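Local structure of acetaldehyde dehydrogenase (Acetylating) (Geobacillus thermoglucosidasius, 5J78) at residues A[61-72]-A[179-189]; A[259-267]-A[420-428]. The protein probably catalyses the reversible, NAD-dependent interconversion of acetyl-CoA and acetaldehyde, as an acetylating member of the aldehyde dehydrogenase family. One frame throughout, in Å; residues are numbered along the deposited sequence.

Interaction 1 of 2, residues A[61-72]-A[179-189]; sequences IVESMANAAREE and IMQEAAERAGA
Ile61 and Met65 pack against Ala184 and Ala183 where two helices cross, their short axes 7.7 Å apart and running at 137°. Alanines at the crossing let the backbones come close: the CA atoms of Met65 and Ala183 are 4.9 Å apart. Ala68 CB presses on Ala183 CB at 3.5 Å, tighter than usual. Ile61 covers the end of helix 170-186 with both its branches. CG2, anti to the backbone N, meets Ala184 CB at 3.7 Å, while the extended CG1-CD1 arm reaches along Ala187 O to the backbone and CB of Ala189. There the helix closes in a Schellman motif, with Gly188 at C-prime and Ala189 N bonded back to Ala184 O. Cut back to an alanine, Ile61 would lose both branches, which would probably open a gap against Ala184 and Ala189. Met65 lays CG against Met180 O and Ala184 CB; in return the bent chain of Met180 brings CE to Ala69 CB at 3.8 Å. At the far end Ile179 CD1 lies against Glu72 CG, 3.7 Å away, and the carboxylate of Glu72 pairs with Arg75. Ser64 OG, anti to its own N (chi1 174°), donates to Ala183 O over 2.7 Å, from 39° above the carbonyl plane. Beside it a water accepts from Arg186 NH1 in the plane of the guanidinium and donates to Ser64 O. Helix 170-186 joins parallel strands 160-165 and 194-196 in a beta-alpha-beta crossover, consistent with this family's Rossmann-like cofactor-binding domain; helix 55-84 packs on it, with helices 89-107 and 143-156 on other sides. The contact is thus mainly apolar, its polar links gathered around Ser64, whose hydroxyl engages a carbonyl to which Ala187 N makes a weak helix bond.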
loop_
_atom_site.group_PDB
_atom_site.type_symbol
_atom_site.label_atom_id
_atom_site.label_comp_id
_atom_site.label_asym_id
_atom_site.label_seq_id
_atom_site.Cartn_x
_atom_site.Cartn_y
_atom_site.Cartn_z
ATOM N N ILE A 61 17.431 -40.109 4.192
ATOM C CA ILE A 61 17.250 -38.867 4.943
ATOM C C ILE A 61 15.829 -38.785 5.524
ATOM O O ILE A 61 15.653 -38.503 6.715
ATOM C CB ILE A 61 17.544 -37.636 4.056
ATOM C CG1 ILE A 61 19.039 -37.652 3.691
ATOM C CG2 ILE A 61 17.140 -36.317 4.784
ATOM C CD1 ILE A 61 19.449 -36.727 2.586
ATOM N N VAL A 62 14.820 -39.060 4.701
ATOM C CA VAL A 62 13.430 -38.939 5.164
ATOM C C VAL A 62 13.155 -39.927 6.311
ATOM O O VAL A 62 12.453 -39.606 7.292
ATOM C CB VAL A 62 12.438 -39.168 4.010
ATOM C CG1 VAL A 62 11.009 -39.188 4.502
ATOM C CG2 VAL A 62 12.622 -38.073 2.896
ATOM N N GLU A 63 13.713 -41.126 6.180
ATOM C CA GLU A 63 13.517 -42.178 7.161
ATOM C C GLU A 63 14.139 -41.789 8.508
ATOM O O GLU A 63 13.516 -41.960 9.549
ATOM C CB GLU A 63 14.120 -43.491 6.661
ATOM C CG GLU A 63 14.132 -44.586 7.710
ATOM C CD GLU A 63 14.736 -45.863 7.189
ATOM O OE1 GLU A 63 15.881 -45.819 6.682
ATOM O OE2 GLU A 63 14.054 -46.899 7.268
ATOM N N SER A 64 15.359 -41.254 8.464
ATOM C CA SER A 64 16.050 -40.794 9.658
ATOM C C SER A 64 15.266 -39.674 10.336
ATOM O O SER A 64 15.165 -39.639 11.558
ATOM C CB SER A 64 17.461 -40.321 9.307
ATOM O OG SER A 64 18.103 -39.738 10.433
ATOM N N MET A 65 14.717 -38.757 9.544
ATOM C CA MET A 65 13.881 -37.683 10.087
ATOM C C MET A 65 12.665 -38.282 10.791
ATOM O O MET A 65 12.340 -37.913 11.922
ATOM C CB MET A 65 13.427 -36.716 8.984
ATOM C CG MET A 65 14.521 -35.851 8.400
ATOM S SD MET A 65 14.010 -35.051 6.831
ATOM C CE MET A 65 12.674 -34.017 7.416
ATOM N N ALA A 66 12.005 -39.229 10.130
ATOM C CA ALA A 66 10.821 -39.854 10.715
ATOM C C ALA A 66 11.156 -40.543 12.038
ATOM O O ALA A 66 10.373 -40.493 13.002
ATOM C CB ALA A 66 10.210 -40.842 9.759
ATOM N N ASN A 67 12.322 -41.185 12.080
ATOM C CA ASN A 67 12.724 -41.936 13.263
ATOM C C ASN A 67 12.939 -40.995 14.423
ATOM O O ASN A 67 12.531 -41.275 15.546
ATOM C CB ASN A 67 13.998 -42.746 13.010
ATOM C CG ASN A 67 13.747 -43.995 12.191
ATOM O OD1 ASN A 67 12.639 -44.537 12.192
ATOM N ND2 ASN A 67 14.780 -44.468 11.491
ATOM N N ALA A 68 13.562 -39.864 14.143
ATOM C CA ALA A 68 13.862 -38.901 15.186
ATOM C C ALA A 68 12.583 -38.279 15.740
ATOM O O ALA A 68 12.485 -38.011 16.937
ATOM C CB ALA A 68 14.799 -37.831 14.655
ATOM N N ALA A 69 11.598 -38.053 14.876
ATOM C CA ALA A 69 10.326 -37.465 15.315
ATOM C C ALA A 69 9.623 -38.400 16.283
ATOM O O ALA A 69 9.046 -37.980 17.295
ATOM C CB ALA A 69 9.422 -37.171 14.115
ATOM N N ARG A 70 9.645 -39.675 15.927
ATOM C CA ARG A 70 9.051 -40.735 16.723
ATOM C C ARG A 70 9.680 -40.745 18.105
ATOM O O ARG A 70 8.991 -40.775 19.106
ATOM C CB ARG A 70 9.257 -42.075 16.023
ATOM C CG ARG A 70 8.433 -43.250 16.508
ATOM C CD ARG A 70 8.589 -44.414 15.504
ATOM N NE ARG A 70 8.234 -44.012 14.126
ATOM C CZ ARG A 70 9.033 -44.086 13.057
ATOM N NH1 ARG A 70 10.273 -44.564 13.152
ATOM N NH2 ARG A 70 8.581 -43.687 11.865
ATOM N N GLU A 71 10.996 -40.666 18.138
ATOM C CA GLU A 71 11.721 -40.705 19.387
ATOM C C GLU A 71 11.486 -39.458 20.212
ATOM O O GLU A 71 11.552 -39.526 21.430
ATOM C CB GLU A 71 13.222 -40.862 19.141
ATOM C CG GLU A 71 13.645 -42.216 18.554
ATOM C CD GLU A 71 15.013 -42.165 17.867
ATOM O OE1 GLU A 71 15.286 -43.050 17.024
ATOM O OE2 GLU A 71 15.809 -41.244 18.165
ATOM N N GLU A 72 11.245 -38.321 19.562
ATOM C CA GLU A 72 11.098 -37.058 20.287
ATOM C C GLU A 72 9.638 -36.653 20.464
ATOM O O GLU A 72 9.347 -35.570 20.965
ATOM C CB GLU A 72 11.880 -35.953 19.573
ATOM C CG GLU A 72 13.396 -36.151 19.615
ATOM C CD GLU A 72 13.953 -36.059 21.031
ATOM O OE1 GLU A 72 13.458 -35.226 21.825
ATOM O OE2 GLU A 72 14.867 -36.836 21.356
ATOM N N ILE A 179 15.379 -30.648 15.531
ATOM C CA ILE A 179 15.414 -32.098 15.558
ATOM C C ILE A 179 15.304 -32.691 14.143
ATOM O O ILE A 179 15.995 -33.649 13.827
ATOM C CB ILE A 179 14.292 -32.646 16.456
ATOM C CG1 ILE A 179 14.648 -32.417 17.931
ATOM C CG2 ILE A 179 14.088 -34.141 16.248
ATOM C CD1 ILE A 179 13.472 -32.532 18.852
ATOM N N MET A 180 14.452 -32.119 13.295
ATOM C CA MET A 180 14.351 -32.570 11.902
ATOM C C MET A 180 15.679 -32.390 11.131
ATOM O O MET A 180 16.108 -33.294 10.408
ATOM C CB MET A 180 13.205 -31.831 11.195
ATOM C CG MET A 180 11.788 -32.256 11.623
ATOM S SD MET A 180 11.462 -34.048 11.668
ATOM C CE MET A 180 11.951 -34.438 13.323
ATOM N N GLN A 181 16.332 -31.235 11.294
ATOM C CA GLN A 181 17.588 -30.941 10.590
ATOM C C GLN A 181 18.736 -31.832 11.061
ATOM O O GLN A 181 19.551 -32.286 10.259
ATOM C CB GLN A 181 17.968 -29.468 10.776
ATOM C CG GLN A 181 19.344 -29.103 10.295
ATOM C CD GLN A 181 19.445 -29.162 8.779
ATOM O OE1 GLN A 181 18.432 -29.089 8.072
ATOM N NE2 GLN A 181 20.665 -29.301 8.272
ATOM N N GLU A 182 18.819 -32.059 12.365
ATOM C CA GLU A 182 19.877 -32.912 12.911
ATOM C C GLU A 182 19.710 -34.350 12.443
ATOM O O GLU A 182 20.683 -35.002 12.085
ATOM C CB GLU A 182 19.892 -32.836 14.442
ATOM C CG GLU A 182 20.471 -31.519 14.905
ATOM C CD GLU A 182 20.401 -31.297 16.400
ATOM O OE1 GLU A 182 19.870 -32.178 17.124
ATOM O OE2 GLU A 182 20.890 -30.225 16.838
ATOM N N ALA A 183 18.474 -34.843 12.449
ATOM C CA ALA A 183 18.176 -36.167 11.899
ATOM C C ALA A 183 18.550 -36.265 10.412
ATOM O O ALA A 183 19.065 -37.279 9.951
ATOM C CB ALA A 183 16.702 -36.485 12.092
ATOM N N ALA A 184 18.284 -35.204 9.664
ATOM C CA ALA A 184 18.541 -35.220 8.236
ATOM C C ALA A 184 20.052 -35.195 7.996
ATOM O O ALA A 184 20.583 -35.942 7.168
ATOM C CB ALA A 184 17.856 -34.039 7.557
ATOM N N GLU A 185 20.746 -34.356 8.750
ATOM C CA GLU A 185 22.203 -34.278 8.650
ATOM C C GLU A 185 22.889 -35.615 8.943
ATOM O O GLU A 185 23.805 -36.032 8.230
ATOM C CB GLU A 185 22.744 -33.215 9.593
ATOM C CG GLU A 185 22.847 -31.858 8.947
ATOM C CD GLU A 185 23.594 -30.845 9.796
ATOM O OE1 GLU A 185 24.770 -31.100 10.140
ATOM O OE2 GLU A 185 23.005 -29.783 10.102
ATOM N N ARG A 186 22.442 -36.277 9.999
ATOM C CA ARG A 186 22.965 -37.587 10.371
ATOM C C ARG A 186 22.940 -38.576 9.210
ATOM O O ARG A 186 23.825 -39.421 9.088
ATOM C CB ARG A 186 22.156 -38.164 11.534
ATOM C CG ARG A 186 22.882 -38.231 12.867
ATOM C CD ARG A 186 22.019 -38.921 13.927
ATOM N NE ARG A 186 21.062 -37.988 14.524
ATOM C CZ ARG A 186 19.749 -38.189 14.637
ATOM N NH1 ARG A 186 19.167 -39.310 14.215
ATOM N NH2 ARG A 186 19.010 -37.250 15.194
ATOM N N ALA A 187 21.916 -38.490 8.369
ATOM C CA ALA A 187 21.805 -39.403 7.239
ATOM C C ALA A 187 22.328 -38.807 5.919
ATOM O O ALA A 187 22.035 -39.328 4.848
ATOM C CB ALA A 187 20.372 -39.834 7.077
ATOM N N GLY A 188 23.072 -37.714 6.000
ATOM C CA GLY A 188 23.756 -37.171 4.830
ATOM C C GLY A 188 23.273 -35.830 4.293
ATOM O O GLY A 188 23.887 -35.257 3.374
ATOM N N ALA A 189 22.184 -35.309 4.838
ATOM C CA ALA A 189 21.645 -34.052 4.324
ATOM C C ALA A 189 22.647 -32.911 4.557
ATOM O O ALA A 189 23.455 -32.973 5.490
ATOM C CB ALA A 189 20.309 -33.737 4.981
HETATM O O HOH W 1 17.049 -40.616 13.534
#

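Interaction 2 of 2, residues A[259-267]-A[420-428]; sequences QLIIQSKTF and VNAGTTFGG
Ser264 and Thr425 meet through complementary torsions: Ser264 OG stands anti to its backbone N (chi1 165°), and Thr425 OG1 lies beside its own N, so each hydroxyl faces the other residue's backbone. Thr425 N donates to Ser264 OG at 2.8 Å, with an N-H...O angle of 154°. Thr425 OG1 donates to Ser264 O at 2.9 Å, from well above the carbonyl plane. Ser264 OG also bonds Glu276, whose carboxylate takes Thr424 N as well. This links the last turn of helix 254-265 to the first turn of helix 424-428. Gly423, the N-cap residue, sits with CA 3.6 Å from Ser264 CB, and a CB there would clash with Ser264 CB and Leu260 O. Here the loop after strand 415-420, outermost in this chain's parallel seven-stranded sheet, enters its short helix in the aldehyde dehydrogenase fold; Val420 continues the sheet into the second subunit. Nearby, Thr424 OG1 bonds Ala274 O, next to Cys273, which is modified to 3-sulfinoalanine. Phe426 points its CE1-CZ edge at one face of Phe267 in a T-shaped stack, planes at 80° and centroids 4.9 Å apart. Its CE2 side rests on Ser264 CA and on Gln263 CG, the latter at 3.9 Å, while Gln263 NE2 donates to Met473 O of the second subunit.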
loop_
_atom_site.group_PDB
_atom_site.type_symbol
_atom_site.label_atom_id
_atom_site.label_comp_id
_atom_site.label_asym_id
_atom_site.label_seq_id
_atom_site.Cartn_x
_atom_site.Cartn_y
_atom_site.Cartn_z
ATOM N N GLN A 259 -18.960 -42.640 21.067
ATOM C CA GLN A 259 -17.577 -42.948 21.392
ATOM C C GLN A 259 -16.608 -42.343 20.375
ATOM O O GLN A 259 -15.586 -41.758 20.750
ATOM C CB GLN A 259 -17.389 -44.466 21.473
ATOM C CG GLN A 259 -16.014 -44.915 21.924
ATOM C CD GLN A 259 -14.984 -44.918 20.805
ATOM O OE1 GLN A 259 -15.208 -45.497 19.738
ATOM N NE2 GLN A 259 -13.846 -44.265 21.043
ATOM N N LEU A 260 -16.910 -42.488 19.091
ATOM C CA LEU A 260 -16.033 -41.935 18.062
ATOM C C LEU A 260 -15.991 -40.406 18.179
ATOM O O LEU A 260 -14.915 -39.801 18.076
ATOM C CB LEU A 260 -16.491 -42.364 16.656
ATOM C CG LEU A 260 -16.311 -43.850 16.332
ATOM C CD1 LEU A 260 -17.203 -44.307 15.172
ATOM C CD2 LEU A 260 -14.859 -44.169 16.053
ATOM N N ILE A 261 -17.152 -39.798 18.435
ATOM C CA ILE A 261 -17.271 -38.342 18.524
ATOM C C ILE A 261 -16.528 -37.778 19.739
ATOM O O ILE A 261 -15.833 -36.765 19.635
ATOM C CB ILE A 261 -18.750 -37.912 18.584
ATOM C CG1 ILE A 261 -19.410 -38.087 17.209
ATOM C CG2 ILE A 261 -18.873 -36.455 19.004
ATOM C CD1 ILE A 261 -20.943 -38.045 17.258
ATOM N N ILE A 262 -16.653 -38.438 20.887
ATOM C CA ILE A 262 -16.023 -37.934 22.106
ATOM C C ILE A 262 -14.517 -38.096 22.010
ATOM O O ILE A 262 -13.761 -37.197 22.382
ATOM C CB ILE A 262 -16.570 -38.647 23.377
ATOM C CG1 ILE A 262 -17.971 -38.137 23.681
ATOM C CG2 ILE A 262 -15.667 -38.393 24.570
ATOM C CD1 ILE A 262 -18.706 -38.894 24.835
ATOM N N GLN A 263 -14.071 -39.229 21.488
ATOM C CA GLN A 263 -12.644 -39.420 21.312
ATOM C C GLN A 263 -12.051 -38.331 20.392
ATOM O O GLN A 263 -10.982 -37.783 20.666
ATOM C CB GLN A 263 -12.344 -40.808 20.741
ATOM C CG GLN A 263 -10.856 -41.160 20.823
ATOM C CD GLN A 263 -10.493 -42.460 20.116
ATOM O OE1 GLN A 263 -11.331 -43.100 19.468
ATOM N NE2 GLN A 263 -9.231 -42.846 20.230
ATOM N N SER A 264 -12.758 -38.025 19.312
ATOM C CA SER A 264 -12.302 -37.040 18.336
ATOM C C SER A 264 -12.373 -35.621 18.892
ATOM O O SER A 264 -11.429 -34.840 18.737
ATOM C CB SER A 264 -13.139 -37.142 17.047
ATOM O OG SER A 264 -12.963 -36.007 16.225
ATOM N N LYS A 265 -13.498 -35.292 19.528
ATOM C CA LYS A 265 -13.745 -33.934 20.027
ATOM C C LYS A 265 -12.793 -33.537 21.146
ATOM O O LYS A 265 -12.314 -32.401 21.194
ATOM C CB LYS A 265 -15.196 -33.806 20.505
ATOM C CG LYS A 265 -15.553 -32.490 21.177
ATOM C CD LYS A 265 -15.180 -31.294 20.321
ATOM C CE LYS A 265 -15.962 -30.101 20.716
ATOM N NZ LYS A 265 -15.550 -28.910 19.908
ATOM N N THR A 266 -12.509 -34.474 22.046
ATOM C CA THR A 266 -11.685 -34.157 23.203
ATOM C C THR A 266 -10.201 -34.383 22.921
ATOM O O THR A 266 -9.364 -34.141 23.780
ATOM C CB THR A 266 -12.119 -34.987 24.442
ATOM O OG1 THR A 266 -11.874 -36.384 24.214
ATOM C CG2 THR A 266 -13.604 -34.759 24.727
ATOM N N PHE A 267 -9.872 -34.835 21.715
ATOM C CA PHE A 267 -8.475 -35.083 21.384
ATOM C C PHE A 267 -7.694 -33.769 21.421
ATOM O O PHE A 267 -8.058 -32.785 20.778
ATOM C CB PHE A 267 -8.345 -35.759 20.017
ATOM C CG PHE A 267 -6.921 -36.087 19.631
ATOM C CD1 PHE A 267 -6.325 -37.269 20.057
ATOM C CD2 PHE A 267 -6.193 -35.233 18.813
ATOM C CE1 PHE A 267 -5.010 -37.593 19.693
ATOM C CE2 PHE A 267 -4.872 -35.541 18.444
ATOM C CZ PHE A 267 -4.280 -36.727 18.893
ATOM N N VAL A 420 -17.527 -40.408 7.068
ATOM C CA VAL A 420 -18.636 -41.296 7.406
ATOM C C VAL A 420 -18.210 -42.298 8.484
ATOM O O VAL A 420 -17.219 -43.038 8.331
ATOM C CB VAL A 420 -19.155 -42.075 6.164
ATOM C CG1 VAL A 420 -20.392 -42.894 6.519
ATOM C CG2 VAL A 420 -19.484 -41.103 5.040
ATOM N N ASN A 421 -18.971 -42.305 9.570
ATOM C CA ASN A 421 -18.785 -43.276 10.653
ATOM C C ASN A 421 -17.353 -43.312 11.151
ATOM O O ASN A 421 -16.717 -44.371 11.192
ATOM C CB ASN A 421 -19.217 -44.672 10.196
ATOM C CG ASN A 421 -20.729 -44.774 9.985
ATOM O OD1 ASN A 421 -21.499 -44.005 10.560
ATOM N ND2 ASN A 421 -21.155 -45.726 9.156
ATOM N N ALA A 422 -16.853 -42.129 11.494
ATOM C CA ALA A 422 -15.552 -41.975 12.125
ATOM C C ALA A 422 -15.513 -40.638 12.841
ATOM O O ALA A 422 -16.377 -39.779 12.637
ATOM C CB ALA A 422 -14.417 -42.083 11.096
ATOM N N GLY A 423 -14.526 -40.456 13.704
ATOM C CA GLY A 423 -14.367 -39.168 14.347
ATOM C C GLY A 423 -13.824 -38.219 13.300
ATOM O O GLY A 423 -12.983 -38.601 12.478
ATOM N N THR A 424 -14.290 -36.980 13.304
ATOM C CA THR A 424 -13.932 -36.091 12.220
ATOM C C THR A 424 -12.506 -35.575 12.381
ATOM O O THR A 424 -11.847 -35.275 11.379
ATOM C CB THR A 424 -14.920 -34.929 12.104
ATOM O OG1 THR A 424 -15.012 -34.226 13.348
ATOM C CG2 THR A 424 -16.296 -35.467 11.700
ATOM N N THR A 425 -12.017 -35.485 13.618
ATOM C CA THR A 425 -10.613 -35.116 13.828
ATOM C C THR A 425 -9.728 -36.090 13.080
ATOM O O THR A 425 -8.899 -35.696 12.246
ATOM C CB THR A 425 -10.206 -35.112 15.311
ATOM O OG1 THR A 425 -10.856 -34.028 15.973
ATOM C CG2 THR A 425 -8.688 -34.951 15.467
ATOM N N PHE A 426 -9.920 -37.368 13.369
ATOM C CA PHE A 426 -9.044 -38.415 12.843
ATOM C C PHE A 426 -9.357 -38.758 11.386
ATOM O O PHE A 426 -8.466 -39.156 10.624
ATOM C CB PHE A 426 -9.155 -39.658 13.721
ATOM C CG PHE A 426 -8.908 -39.381 15.173
ATOM C CD1 PHE A 426 -7.765 -38.709 15.580
ATOM C CD2 PHE A 426 -9.832 -39.778 16.138
ATOM C CE1 PHE A 426 -7.546 -38.427 16.927
ATOM C CE2 PHE A 426 -9.616 -39.513 17.489
ATOM C CZ PHE A 426 -8.475 -38.836 17.883
ATOM N N GLY A 427 -10.617 -38.607 10.996
ATOM C CA GLY A 427 -10.985 -38.808 9.605
ATOM C C GLY A 427 -10.405 -37.715 8.723
ATOM O O GLY A 427 -9.779 -37.982 7.703
ATOM N N GLY A 428 -10.586 -36.470 9.144
ATOM C CA GLY A 428 -10.198 -35.338 8.331
ATOM C C GLY A 428 -8.741 -35.394 7.974
ATOM O O GLY A 428 -8.364 -35.168 6.817
#

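Both contacts are largely buried, but they hold different elements and do not touch: their centres lie about 30 Å apart, their nearest atoms about 13 Å. Interaction 1 joins two long helices, its centre about 22 Å from that of the chain, without any other subunit at its segments; it relies on alanine, isoleucine and methionine packing. Interaction 2, its centre about 14 Å from that of the chain, ties a helix end to a loop and short helix at a subunit interface. Hydroxyl-to-backbone bonds and an aromatic pair dominate it, one threonine bonding the residue after the modified cysteine. A serine hydroxyl serves in each, as donor in 61-72 and as acceptor in 259-267.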